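Local coordinates for Rv3303c-lpdA (Mycobacterium tuberculosis, PDB 1XDI), which reduces quinones to quinols with NADH or NADPH as a homotetrameric FAD flavoprotein, and may raise resistance to reactive oxygen intermediates, at residues V31-C36 with M108-I113; G117-S122 with L284-V289; H129-T134 with H143-V148; V289-G294 with S305-T310. All coordinates share one frame; numbering follows the deposited sequence.

Interactions 1 to 3 adjoin one another in the FAD-binding fold; interaction 4 continues from interaction 2 through the shared V289 and meets interaction 3 where H129 NE2 lies 2.8 Å from T310 O, a probable hydrogen bond. The parallel strands of interaction 1 and the hairpin of interaction 3 have centres about 12 Å apart and face each other through I34 CD1 and I131 CG2, 3.8 Å apart. Interaction 2 extends the hairpin's sheet as the neighbour of strand 129-134: E118 O lies 2.6 Å from K132 N, a probable hydrogen bond. Interactions 1 and 2 both touch the AMP half of FAD, at the ribose and the adenine. The T307 side chain of interaction 4 stays about 13 Å from the cofactor.

Interaction 1. Residues V31-C36 with M108-I113. With FAD (flavin-adenine dinucleotide), chain C.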
# COMPACT_ATOMS: atom_id res chain seq x y z
N VAL A 31 -28.85 -10.97 19.00
CA VAL A 31 -29.39 -10.71 17.67
C VAL A 31 -30.70 -11.47 17.36
O VAL A 31 -30.77 -12.68 17.39
CB VAL A 31 -28.30 -11.08 16.58
CG1 VAL A 31 -28.60 -10.43 15.26
CG2 VAL A 31 -26.91 -10.73 17.09
N THR A 32 -31.72 -10.73 17.01
CA THR A 32 -32.99 -11.32 16.63
C THR A 32 -33.27 -10.96 15.18
O THR A 32 -33.17 -9.80 14.84
CB THR A 32 -34.09 -10.69 17.42
OG1 THR A 32 -33.65 -10.53 18.79
CG2 THR A 32 -35.32 -11.50 17.28
N VAL A 33 -33.57 -11.93 14.31
CA VAL A 33 -33.91 -11.67 12.88
C VAL A 33 -35.38 -12.03 12.75
O VAL A 33 -35.74 -13.16 13.00
CB VAL A 33 -33.13 -12.60 11.88
CG1 VAL A 33 -33.71 -12.46 10.44
CG2 VAL A 33 -31.67 -12.25 11.83
N ILE A 34 -36.23 -11.07 12.40
CA ILE A 34 -37.68 -11.28 12.19
C ILE A 34 -37.85 -11.18 10.68
O ILE A 34 -37.73 -10.10 10.09
CB ILE A 34 -38.50 -10.14 12.80
CG1 ILE A 34 -38.16 -10.02 14.30
CG2 ILE A 34 -39.94 -10.31 12.42
CD1 ILE A 34 -38.76 -8.82 15.02
N ASP A 35 -38.08 -12.33 10.05
CA ASP A 35 -38.24 -12.44 8.61
C ASP A 35 -39.52 -13.23 8.34
O ASP A 35 -39.82 -14.21 9.03
CB ASP A 35 -37.03 -13.16 8.02
CG ASP A 35 -37.27 -13.69 6.63
OD1 ASP A 35 -37.50 -12.89 5.68
OD2 ASP A 35 -37.26 -14.92 6.52
N CYS A 36 -40.28 -12.82 7.33
CA CYS A 36 -41.53 -13.52 7.10
C CYS A 36 -41.43 -14.63 6.08
O CYS A 36 -42.04 -15.67 6.25
CB CYS A 36 -42.67 -12.55 6.73
SG CYS A 36 -42.37 -11.51 5.30
N MET A 108 -25.31 -20.15 15.46
CA MET A 108 -24.46 -19.05 15.86
C MET A 108 -25.18 -18.31 16.99
O MET A 108 -24.71 -17.28 17.53
CB MET A 108 -24.16 -18.12 14.67
CG MET A 108 -22.77 -17.49 14.72
SD MET A 108 -21.44 -18.55 14.00
CE MET A 108 -21.36 -20.07 15.15
N GLY A 109 -26.35 -18.84 17.33
CA GLY A 109 -27.12 -18.29 18.42
C GLY A 109 -28.02 -17.14 18.04
O GLY A 109 -28.43 -16.36 18.89
N VAL A 110 -28.30 -17.01 16.77
CA VAL A 110 -29.18 -15.93 16.35
C VAL A 110 -30.60 -16.44 16.55
O VAL A 110 -30.89 -17.58 16.21
CB VAL A 110 -28.89 -15.57 14.88
CG1 VAL A 110 -29.93 -14.62 14.34
CG2 VAL A 110 -27.52 -14.92 14.78
N GLN A 111 -31.46 -15.61 17.14
CA GLN A 111 -32.91 -15.93 17.36
C GLN A 111 -33.73 -15.56 16.14
O GLN A 111 -34.04 -14.38 15.93
CB GLN A 111 -33.48 -15.14 18.57
CG GLN A 111 -32.66 -15.34 19.86
CD GLN A 111 -32.30 -16.80 20.05
OE1 GLN A 111 -33.19 -17.64 20.30
NE2 GLN A 111 -31.02 -17.13 19.90
N VAL A 112 -34.07 -16.55 15.31
CA VAL A 112 -34.87 -16.30 14.11
C VAL A 112 -36.34 -16.38 14.47
O VAL A 112 -36.74 -17.35 15.11
CB VAL A 112 -34.61 -17.34 13.08
CG1 VAL A 112 -35.28 -16.96 11.82
CG2 VAL A 112 -33.16 -17.47 12.85
N ILE A 113 -37.12 -15.36 14.09
CA ILE A 113 -38.58 -15.34 14.34
C ILE A 113 -39.34 -15.16 13.03
O ILE A 113 -39.39 -14.07 12.48
CB ILE A 113 -39.03 -14.16 15.23
CG1 ILE A 113 -38.61 -14.37 16.68
CG2 ILE A 113 -40.55 -13.99 15.13
CD1 ILE A 113 -39.18 -13.33 17.59
PA FAD C . -34.60 -9.47 0.04
O1A FAD C . -35.62 -9.06 -1.02
O2A FAD C . -33.59 -10.54 -0.38
O5B FAD C . -35.43 -9.94 1.22
C5B FAD C . -35.91 -9.16 2.32
C4B FAD C . -36.76 -10.21 3.00
O4B FAD C . -37.35 -9.73 4.18
C3B FAD C . -38.00 -10.86 2.17
O3B FAD C . -37.68 -12.09 1.53
C2B FAD C . -39.09 -10.99 3.13
O2B FAD C . -39.42 -12.29 3.62
C1B FAD C . -38.70 -10.14 4.31
N9A FAD C . -39.56 -9.08 4.67
C8A FAD C . -40.21 -8.09 3.96
N7A FAD C . -40.94 -7.30 4.70
C5A FAD C . -40.76 -7.78 5.97
C6A FAD C . -41.24 -7.40 7.23
N6A FAD C . -42.07 -6.39 7.41
N1A FAD C . -40.84 -8.14 8.33
C2A FAD C . -40.00 -9.18 8.21
N3A FAD C . -39.47 -9.62 7.00
C4A FAD C . -39.96 -8.79 5.93
N1 FAD C . -28.45 -9.52 -7.19
C2 FAD C . -27.16 -9.96 -7.36
O2 FAD C . -26.23 -9.55 -6.64
N3 FAD C . -26.91 -10.88 -8.35
C4 FAD C . -27.83 -11.43 -9.20
O4 FAD C . -27.46 -12.25 -10.04
C4X FAD C . -29.07 -11.00 -9.03
N5 FAD C . -30.05 -11.56 -9.90
C5X FAD C . -31.38 -11.11 -9.72
C6 FAD C . -32.42 -11.62 -10.52
C7 FAD C . -33.77 -11.20 -10.39
C7M FAD C . -34.87 -11.82 -11.29
C8 FAD C . -34.06 -10.21 -9.41
C8M FAD C . -35.47 -9.67 -9.20
C9 FAD C . -33.09 -9.69 -8.61
C9A FAD C . -31.77 -10.11 -8.70
N10 FAD C . -30.67 -9.61 -7.86
C10 FAD C . -29.38 -10.05 -8.01
C1' FAD C . -31.03 -8.69 -6.85
C2' FAD C . -30.94 -9.20 -5.44
O2' FAD C . -31.75 -10.42 -5.33
C3' FAD C . -31.42 -8.20 -4.43
O3' FAD C . -30.53 -7.11 -4.43
C4' FAD C . -31.42 -8.68 -2.99
O4' FAD C . -32.40 -9.78 -3.04
C5' FAD C . -31.97 -7.80 -1.98
O5' FAD C . -31.77 -8.40 -0.70
P FAD C . -32.37 -7.84 0.62
O1P FAD C . -31.82 -8.66 1.64
O2P FAD C . -32.23 -6.37 0.79
O3P FAD C . -33.87 -8.13 0.38
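I34, paired with I113 across the two strands, and C36 just beyond it meet the flat adenine of FAD. C36 SG lies over one face of the ring, 3.7 Å from FAD C4A. I34 O approaches FAD C2A to 3.1 Å, and C36 N comes to 3.3 Å from FAD N3A. Beside them the D35 carboxylate serves the adenosine ribose: with CG anti to the backbone N (chi1 163°), its OD1 accepts a hydrogen bond from FAD O2B at 2.9 Å. OD1 also takes a weak bond from G10 N, while OD2 is held by G38 N of the following glycine-rich turn. The two strands belong to the Rossmann-type FAD domain, where strand 111-114 borders the parallel sheet next to 29-35, reached through a mostly helical connection that ends in helix 83-107. Their bonds alternate as between parallel strands: Q111 N to V31 O, V33 N to Q111 O at 3.0 Å, I113 N to V33 O at 2.8 Å, and D35 N to I113 O, longer at 3.3 Å. V33 and V112 project from one face of this pair of strands; T32, Q111, I34 and I113 project from the other. On the valine side, V33 CG2 packs 3.9 Å from V110 CG1. Where the second segment leaves its helix, G109 forms a Schellman motif, and Q111 NE2 folds back to bond G109 O.

Interaction 2. Residues G117-S122 with L284-V289; sequences GELIDS and LGLERV. With FAD (flavin-adenine dinucleotide), chain C.
R288 extends from CG to NE, with CG beside its own backbone N (chi1 -71°), and this straight reach carries NH1 back to the main chain of G117-S122. There NH1 donates to L119 O at 2.9 Å; the oxygen sits at the edge of the guanidinium, slightly tilted from its plane. The aliphatic CD passes 3.7 Å from I120 CA on the way. E118 is extended beyond CG and brings OE2 to 3.6 Å from the same NH1, a loose salt bridge in which carboxylate and guanidinium planes stand 62° apart. Its other oxygen, OE1, pairs with R116. Beside these side chains a backbone bond fixes the segments together: L119 N to L284 O, 2.9 Å. From there the second segment folds into a type I turn, G285 to R288, closed by R288 N to G285 O. The L119 side chain fits against this turn, with CD1 directed at L286 and CD2 lying 4.2 Å from V289 CG2. V289 CG2 also abuts D121 OD2, an oxygen hydrogen-bonded to H129. At the far end G117 N binds FAD N1A at 3.0 Å (N-H...N 169°), G117 O takes a weak bond from FAD N6A, and L284 CD2 packs 3.6 Å from N6A. G117 thus meets N1 firmly and the amino group weakly through its main chain, consistent with the backbone recognition of adenine in nucleotide-binding folds.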
# COMPACT_ATOMS: atom_id res chain seq x y z
N GLY A 117 -42.37 -7.91 10.95
CA GLY A 117 -42.10 -7.04 12.06
C GLY A 117 -42.44 -5.59 11.78
O GLY A 117 -42.46 -5.15 10.63
N GLU A 118 -42.72 -4.84 12.84
CA GLU A 118 -43.01 -3.43 12.67
C GLU A 118 -42.63 -2.66 13.93
O GLU A 118 -42.60 -3.23 15.02
CB GLU A 118 -44.48 -3.27 12.30
CG GLU A 118 -45.28 -2.44 13.22
CD GLU A 118 -46.76 -2.76 13.13
OE1 GLU A 118 -47.13 -3.91 13.42
OE2 GLU A 118 -47.53 -1.84 12.78
N LEU A 119 -42.28 -1.38 13.74
CA LEU A 119 -41.91 -0.46 14.82
C LEU A 119 -43.15 0.03 15.56
O LEU A 119 -44.11 0.47 14.91
CB LEU A 119 -41.20 0.77 14.24
CG LEU A 119 -39.71 0.69 14.11
CD1 LEU A 119 -39.32 1.40 12.88
CD2 LEU A 119 -39.05 1.30 15.31
N ILE A 120 -43.16 -0.04 16.89
CA ILE A 120 -44.31 0.45 17.64
C ILE A 120 -43.98 1.47 18.73
O ILE A 120 -44.75 1.62 19.67
CB ILE A 120 -45.13 -0.68 18.29
CG1 ILE A 120 -44.29 -1.40 19.34
CG2 ILE A 120 -45.61 -1.65 17.25
CD1 ILE A 120 -45.06 -2.59 20.03
N ASP A 121 -42.85 2.17 18.60
CA ASP A 121 -42.43 3.18 19.58
C ASP A 121 -43.50 4.13 20.11
O ASP A 121 -44.26 4.74 19.35
CB ASP A 121 -41.31 4.03 19.03
CG ASP A 121 -40.05 3.26 18.81
OD1 ASP A 121 -40.15 2.06 18.47
OD2 ASP A 121 -38.96 3.85 18.97
N SER A 122 -43.52 4.27 21.43
CA SER A 122 -44.46 5.11 22.14
C SER A 122 -44.56 6.56 21.60
O SER A 122 -45.64 6.99 21.16
CB SER A 122 -44.04 5.14 23.60
OG SER A 122 -45.14 5.41 24.44
N LEU A 284 -44.51 -0.31 8.18
CA LEU A 284 -43.39 -0.68 9.05
C LEU A 284 -43.36 0.15 10.30
O LEU A 284 -42.55 -0.09 11.21
CB LEU A 284 -42.05 -0.50 8.31
CG LEU A 284 -41.86 -1.37 7.09
CD1 LEU A 284 -40.55 -1.08 6.46
CD2 LEU A 284 -42.00 -2.80 7.48
N GLY A 285 -44.24 1.16 10.33
CA GLY A 285 -44.31 2.07 11.46
C GLY A 285 -43.17 3.06 11.48
O GLY A 285 -42.79 3.53 12.56
N LEU A 286 -42.62 3.37 10.31
CA LEU A 286 -41.52 4.32 10.21
C LEU A 286 -42.03 5.70 10.62
O LEU A 286 -41.24 6.60 10.84
CB LEU A 286 -41.00 4.37 8.79
CG LEU A 286 -40.49 3.05 8.21
CD1 LEU A 286 -40.47 3.09 6.69
CD2 LEU A 286 -39.12 2.82 8.78
N GLU A 287 -43.35 5.84 10.73
CA GLU A 287 -43.97 7.10 11.14
C GLU A 287 -43.76 7.30 12.61
O GLU A 287 -43.59 8.43 13.05
CB GLU A 287 -45.47 7.09 10.96
CG GLU A 287 -45.98 6.20 9.84
CD GLU A 287 -46.74 4.97 10.33
OE1 GLU A 287 -47.56 5.08 11.30
OE2 GLU A 287 -46.54 3.89 9.72
N ARG A 288 -43.83 6.21 13.37
CA ARG A 288 -43.70 6.28 14.81
C ARG A 288 -42.31 6.72 15.22
O ARG A 288 -42.06 7.06 16.39
CB ARG A 288 -44.05 4.92 15.45
CG ARG A 288 -45.55 4.62 15.39
CD ARG A 288 -45.99 3.36 16.14
NE ARG A 288 -47.35 3.00 15.72
CZ ARG A 288 -47.66 2.09 14.78
NH1 ARG A 288 -46.73 1.39 14.11
NH2 ARG A 288 -48.95 1.91 14.47
N VAL A 289 -41.42 6.77 14.26
CA VAL A 289 -40.09 7.15 14.64
C VAL A 289 -39.53 8.39 13.91
O VAL A 289 -38.34 8.72 14.06
CB VAL A 289 -39.23 5.89 14.52
CG1 VAL A 289 -38.09 6.07 13.53
CG2 VAL A 289 -38.79 5.49 15.91
PA FAD C . -34.60 -9.47 0.04
O1A FAD C . -35.62 -9.06 -1.02
O2A FAD C . -33.59 -10.54 -0.38
O5B FAD C . -35.43 -9.94 1.22
C5B FAD C . -35.91 -9.16 2.32
C4B FAD C . -36.76 -10.21 3.00
O4B FAD C . -37.35 -9.73 4.18
C3B FAD C . -38.00 -10.86 2.17
O3B FAD C . -37.68 -12.09 1.53
C2B FAD C . -39.09 -10.99 3.13
O2B FAD C . -39.42 -12.29 3.62
C1B FAD C . -38.70 -10.14 4.31
N9A FAD C . -39.56 -9.08 4.67
C8A FAD C . -40.21 -8.09 3.96
N7A FAD C . -40.94 -7.30 4.70
C5A FAD C . -40.76 -7.78 5.97
C6A FAD C . -41.24 -7.40 7.23
N6A FAD C . -42.07 -6.39 7.41
N1A FAD C . -40.84 -8.14 8.33
C2A FAD C . -40.00 -9.18 8.21
N3A FAD C . -39.47 -9.62 7.00
C4A FAD C . -39.96 -8.79 5.93
N1 FAD C . -28.45 -9.52 -7.19
C2 FAD C . -27.16 -9.96 -7.36
O2 FAD C . -26.23 -9.55 -6.64
N3 FAD C . -26.91 -10.88 -8.35
C4 FAD C . -27.83 -11.43 -9.20
O4 FAD C . -27.46 -12.25 -10.04
C4X FAD C . -29.07 -11.00 -9.03
N5 FAD C . -30.05 -11.56 -9.90
C5X FAD C . -31.38 -11.11 -9.72
C6 FAD C . -32.42 -11.62 -10.52
C7 FAD C . -33.77 -11.20 -10.39
C7M FAD C . -34.87 -11.82 -11.29
C8 FAD C . -34.06 -10.21 -9.41
C8M FAD C . -35.47 -9.67 -9.20
C9 FAD C . -33.09 -9.69 -8.61
C9A FAD C . -31.77 -10.11 -8.70
N10 FAD C . -30.67 -9.61 -7.86
C10 FAD C . -29.38 -10.05 -8.01
C1' FAD C . -31.03 -8.69 -6.85
C2' FAD C . -30.94 -9.20 -5.44
O2' FAD C . -31.75 -10.42 -5.33
C3' FAD C . -31.42 -8.20 -4.43
O3' FAD C . -30.53 -7.11 -4.43
C4' FAD C . -31.42 -8.68 -2.99
O4' FAD C . -32.40 -9.78 -3.04
C5' FAD C . -31.97 -7.80 -1.98
O5' FAD C . -31.77 -8.40 -0.70
P FAD C . -32.37 -7.84 0.62
O1P FAD C . -31.82 -8.66 1.64
O2P FAD C . -32.23 -6.37 0.79
O3P FAD C . -33.87 -8.13 0.38

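Interaction 3. Residues H129-T134 with H143-V148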
# COMPACT_ATOMS: atom_id res chain seq x y z
N HIS A 129 -35.55 1.35 20.81
CA HIS A 129 -36.79 1.17 20.08
C HIS A 129 -37.57 -0.05 20.47
O HIS A 129 -37.13 -0.87 21.28
CB HIS A 129 -36.48 1.11 18.62
CG HIS A 129 -35.71 2.29 18.15
ND1 HIS A 129 -36.23 3.57 18.20
CD2 HIS A 129 -34.47 2.41 17.62
CE1 HIS A 129 -35.35 4.42 17.71
NE2 HIS A 129 -34.28 3.74 17.35
N ARG A 130 -38.76 -0.17 19.89
CA ARG A 130 -39.62 -1.28 20.17
C ARG A 130 -40.24 -1.81 18.88
O ARG A 130 -40.84 -1.08 18.08
CB ARG A 130 -40.70 -0.82 21.15
CG ARG A 130 -40.98 -1.84 22.23
CD ARG A 130 -42.12 -1.48 23.16
NE ARG A 130 -42.69 -2.77 23.54
CZ ARG A 130 -42.52 -3.35 24.72
NH1 ARG A 130 -41.81 -2.73 25.67
NH2 ARG A 130 -42.97 -4.60 24.93
N ILE A 131 -40.09 -3.12 18.67
CA ILE A 131 -40.60 -3.77 17.47
C ILE A 131 -41.60 -4.86 17.78
O ILE A 131 -41.51 -5.50 18.82
CB ILE A 131 -39.45 -4.33 16.69
CG1 ILE A 131 -38.65 -3.15 16.15
CG2 ILE A 131 -39.97 -5.30 15.64
CD1 ILE A 131 -37.24 -3.50 15.76
N LYS A 132 -42.57 -5.06 16.88
CA LYS A 132 -43.61 -6.08 17.07
C LYS A 132 -43.53 -7.08 15.95
O LYS A 132 -43.47 -6.68 14.79
CB LYS A 132 -45.00 -5.43 17.07
CG LYS A 132 -46.15 -6.41 16.83
CD LYS A 132 -47.50 -5.83 17.22
CE LYS A 132 -48.07 -4.87 16.17
NZ LYS A 132 -49.35 -4.24 16.64
N ALA A 133 -43.55 -8.37 16.26
CA ALA A 133 -43.49 -9.37 15.18
C ALA A 133 -44.84 -10.01 15.09
O ALA A 133 -45.40 -10.40 16.09
CB ALA A 133 -42.44 -10.44 15.49
N THR A 134 -45.41 -10.09 13.89
CA THR A 134 -46.71 -10.73 13.80
C THR A 134 -46.53 -11.98 13.01
O THR A 134 -46.05 -11.96 11.88
CB THR A 134 -47.75 -9.93 13.06
OG1 THR A 134 -48.02 -8.69 13.72
CG2 THR A 134 -49.00 -10.73 13.03
N HIS A 143 -40.61 -6.70 20.97
CA HIS A 143 -39.15 -6.76 21.20
C HIS A 143 -38.42 -5.40 21.35
O HIS A 143 -38.66 -4.47 20.57
CB HIS A 143 -38.50 -7.56 20.04
CG HIS A 143 -39.04 -8.94 19.87
ND1 HIS A 143 -38.28 -10.07 20.11
CD2 HIS A 143 -40.26 -9.39 19.45
CE1 HIS A 143 -39.00 -11.15 19.84
NE2 HIS A 143 -40.20 -10.76 19.44
N GLU A 144 -37.55 -5.25 22.36
CA GLU A 144 -36.81 -4.01 22.57
C GLU A 144 -35.61 -4.01 21.64
O GLU A 144 -35.03 -5.06 21.41
CB GLU A 144 -36.35 -3.88 24.00
CG GLU A 144 -37.48 -3.68 25.05
CD GLU A 144 -38.31 -2.38 24.78
OE1 GLU A 144 -37.71 -1.27 24.76
OE2 GLU A 144 -39.54 -2.52 24.60
N ALA A 145 -35.24 -2.82 21.14
CA ALA A 145 -34.12 -2.74 20.22
C ALA A 145 -33.20 -1.53 20.36
O ALA A 145 -33.58 -0.39 20.16
CB ALA A 145 -34.65 -2.80 18.76
N ASP A 146 -31.99 -1.86 20.73
CA ASP A 146 -31.03 -0.83 20.84
C ASP A 146 -30.67 -0.38 19.41
O ASP A 146 -30.69 0.79 19.13
CB ASP A 146 -29.85 -1.33 21.71
CG ASP A 146 -30.25 -1.57 23.17
OD1 ASP A 146 -30.78 -0.62 23.80
OD2 ASP A 146 -30.02 -2.72 23.62
N VAL A 147 -30.44 -1.34 18.52
CA VAL A 147 -30.09 -1.10 17.13
C VAL A 147 -31.18 -1.72 16.27
O VAL A 147 -31.63 -2.86 16.53
CB VAL A 147 -28.77 -1.78 16.84
CG1 VAL A 147 -28.32 -1.49 15.45
CG2 VAL A 147 -27.72 -1.35 17.87
N VAL A 148 -31.69 -1.04 15.24
CA VAL A 148 -32.70 -1.66 14.41
C VAL A 148 -32.20 -1.64 12.99
O VAL A 148 -31.67 -0.63 12.55
CB VAL A 148 -34.10 -0.94 14.50
CG1 VAL A 148 -35.06 -1.56 13.53
CG2 VAL A 148 -34.69 -1.06 15.90
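H129-T134 and H143-A145 run antiparallel as the two arms of a beta hairpin, with hydrogen-bonded pairs H129/A145 and I131/H143 flanking the non-hydrogen-bonded pair R130/E144 and short-segment axes inclined at 144°. I131 N donates to H143 O at 2.7 Å, and H143 N answers at I131 O. The same exchange of two bonds joins H129 and A145. The side chains of H129, I131, H143 and A145 share one face. I131 keeps CG1 beside its backbone N (chi1 -68°) and sends CD1 across to the second segment, where it meets V148 CG2 tip to tip at 3.5 Å and lies 4.0 Å from A145 CB. V148 CG2 has a second neighbour in H129 CD2, 3.9 Å away, approached obliquely to the imidazole. Both nitrogens of that ring are engaged elsewhere, ND1 by D121 OD2 and NE2 by T310 O, which fixes its rotation and would probably favour the protonated form. On the opposite face R130 and E144 pair as a salt bridge whose detail is doubtful, since OE2, modelled over one guanidinium face, is too close to a neighbour. R130 NH2 has a further partner in E142. At D146 the chain breaks from the hairpin and passes into strand 147-150 of the parallel sheet. Together with strand 116-119 the hairpin makes the three-stranded antiparallel beta-meander known from FAD domains of this family, and it lies across the parallel sheet: I131 rests on V6 and L8, A145 on V6, H129 on I312 of strand 312-314, and A133 and H143 on I113 of strand 111-114.

Interaction 4. Residues V289-G294 with S305-T310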
# COMPACT_ATOMS: atom_id res chain seq x y z
N VAL A 289 -41.42 6.77 14.26
CA VAL A 289 -40.09 7.15 14.64
C VAL A 289 -39.53 8.39 13.91
O VAL A 289 -38.34 8.72 14.06
CB VAL A 289 -39.23 5.89 14.52
CG1 VAL A 289 -38.09 6.07 13.53
CG2 VAL A 289 -38.79 5.49 15.91
N GLY A 290 -40.39 9.08 13.17
CA GLY A 290 -39.98 10.28 12.46
C GLY A 290 -39.51 10.25 11.01
O GLY A 290 -39.35 11.29 10.37
N ILE A 291 -39.27 9.05 10.49
CA ILE A 291 -38.81 8.90 9.13
C ILE A 291 -39.98 9.09 8.16
O ILE A 291 -41.13 8.85 8.48
CB ILE A 291 -38.20 7.51 8.95
CG1 ILE A 291 -36.89 7.43 9.70
CG2 ILE A 291 -37.98 7.20 7.50
CD1 ILE A 291 -36.38 6.01 9.70
N GLN A 292 -39.67 9.58 6.97
CA GLN A 292 -40.65 9.79 5.93
C GLN A 292 -39.95 9.22 4.70
O GLN A 292 -38.88 9.70 4.32
CB GLN A 292 -40.98 11.29 5.76
CG GLN A 292 -41.94 11.87 6.83
CD GLN A 292 -43.29 11.08 6.99
OE1 GLN A 292 -43.53 10.09 6.28
NE2 GLN A 292 -44.15 11.53 7.92
N LEU A 293 -40.52 8.16 4.12
CA LEU A 293 -39.94 7.52 2.95
C LEU A 293 -39.45 8.52 1.86
O LEU A 293 -40.18 9.42 1.44
CB LEU A 293 -40.95 6.54 2.36
CG LEU A 293 -41.06 5.33 3.28
CD1 LEU A 293 -42.22 4.47 2.90
CD2 LEU A 293 -39.76 4.52 3.18
N GLY A 294 -38.21 8.36 1.43
CA GLY A 294 -37.70 9.25 0.41
C GLY A 294 -38.17 8.87 -0.98
O GLY A 294 -38.93 7.91 -1.19
N SER A 305 -25.02 3.24 6.17
CA SER A 305 -26.29 2.52 6.32
C SER A 305 -27.28 3.03 7.33
O SER A 305 -28.21 2.30 7.69
CB SER A 305 -26.03 1.04 6.59
OG SER A 305 -25.31 0.45 5.52
N ARG A 306 -27.14 4.26 7.79
CA ARG A 306 -28.16 4.66 8.74
C ARG A 306 -29.23 5.60 8.26
O ARG A 306 -29.03 6.39 7.34
CB ARG A 306 -27.54 5.16 10.04
CG ARG A 306 -26.73 6.27 9.89
CD ARG A 306 -25.79 6.39 11.02
NE ARG A 306 -25.00 7.46 10.52
CZ ARG A 306 -24.46 8.41 11.23
NH1 ARG A 306 -24.63 8.41 12.56
NH2 ARG A 306 -23.83 9.39 10.58
N THR A 307 -30.40 5.40 8.84
CA THR A 307 -31.54 6.21 8.51
C THR A 307 -31.42 7.52 9.30
O THR A 307 -30.50 7.73 10.09
CB THR A 307 -32.85 5.53 8.90
OG1 THR A 307 -32.90 5.40 10.32
CG2 THR A 307 -32.92 4.15 8.31
N LEU A 308 -32.38 8.38 9.07
CA LEU A 308 -32.45 9.70 9.67
C LEU A 308 -32.85 9.61 11.16
O LEU A 308 -32.72 10.59 11.91
CB LEU A 308 -33.44 10.53 8.85
CG LEU A 308 -33.47 10.14 7.33
CD1 LEU A 308 -33.89 8.60 7.02
CD2 LEU A 308 -34.47 11.12 6.63
N ALA A 309 -33.32 8.44 11.59
CA ALA A 309 -33.71 8.20 12.98
C ALA A 309 -32.54 7.47 13.71
O ALA A 309 -31.99 6.49 13.22
CB ALA A 309 -34.96 7.37 13.00
N THR A 310 -32.16 7.93 14.89
CA THR A 310 -31.03 7.28 15.56
C THR A 310 -31.29 5.85 15.97
O THR A 310 -32.42 5.45 16.12
CB THR A 310 -30.62 8.06 16.74
OG1 THR A 310 -31.78 8.27 17.56
CG2 THR A 310 -29.97 9.43 16.24
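I291 and V289 meet A309 through methyl and methylene groups, I291 CG1 at 3.8 Å from A309 CB and V289 CG1 at 3.4 Å from the same atom. Both segments belong to the long connection between strand 277-279 and strand 312-314, the latter being an outermost strand of the parallel sheet in the Rossmann-type FAD domain. The contact is therefore a small apolar closure of that connection upon itself. I291 spreads over three successive residues. Its CG1, anti to the carbonyl carbon (chi1 -70°), faces A309 and, more distantly, L308 CD1 at 4.2 Å. With chi2 at 171°, CD1 continues outward to T307, reaching CB at 3.7 Å, and the two side chains cross at about a right angle. G290, with positive phi (93°), lies between V289, whose CB is directed at the second segment, and I291, which reaches A309 through CG1. In the next shell V289 and T307 lie on I312, T307 also touches A314, and I291 packs on L299. Farther along the second segment, S305 OG bonds to Q331 O of helix 325-339. R306 leads away to the tetramer interface: its NE pairs with D302 OD2, and its NH2 donates to the carbonyl O of A339 of the third subunit.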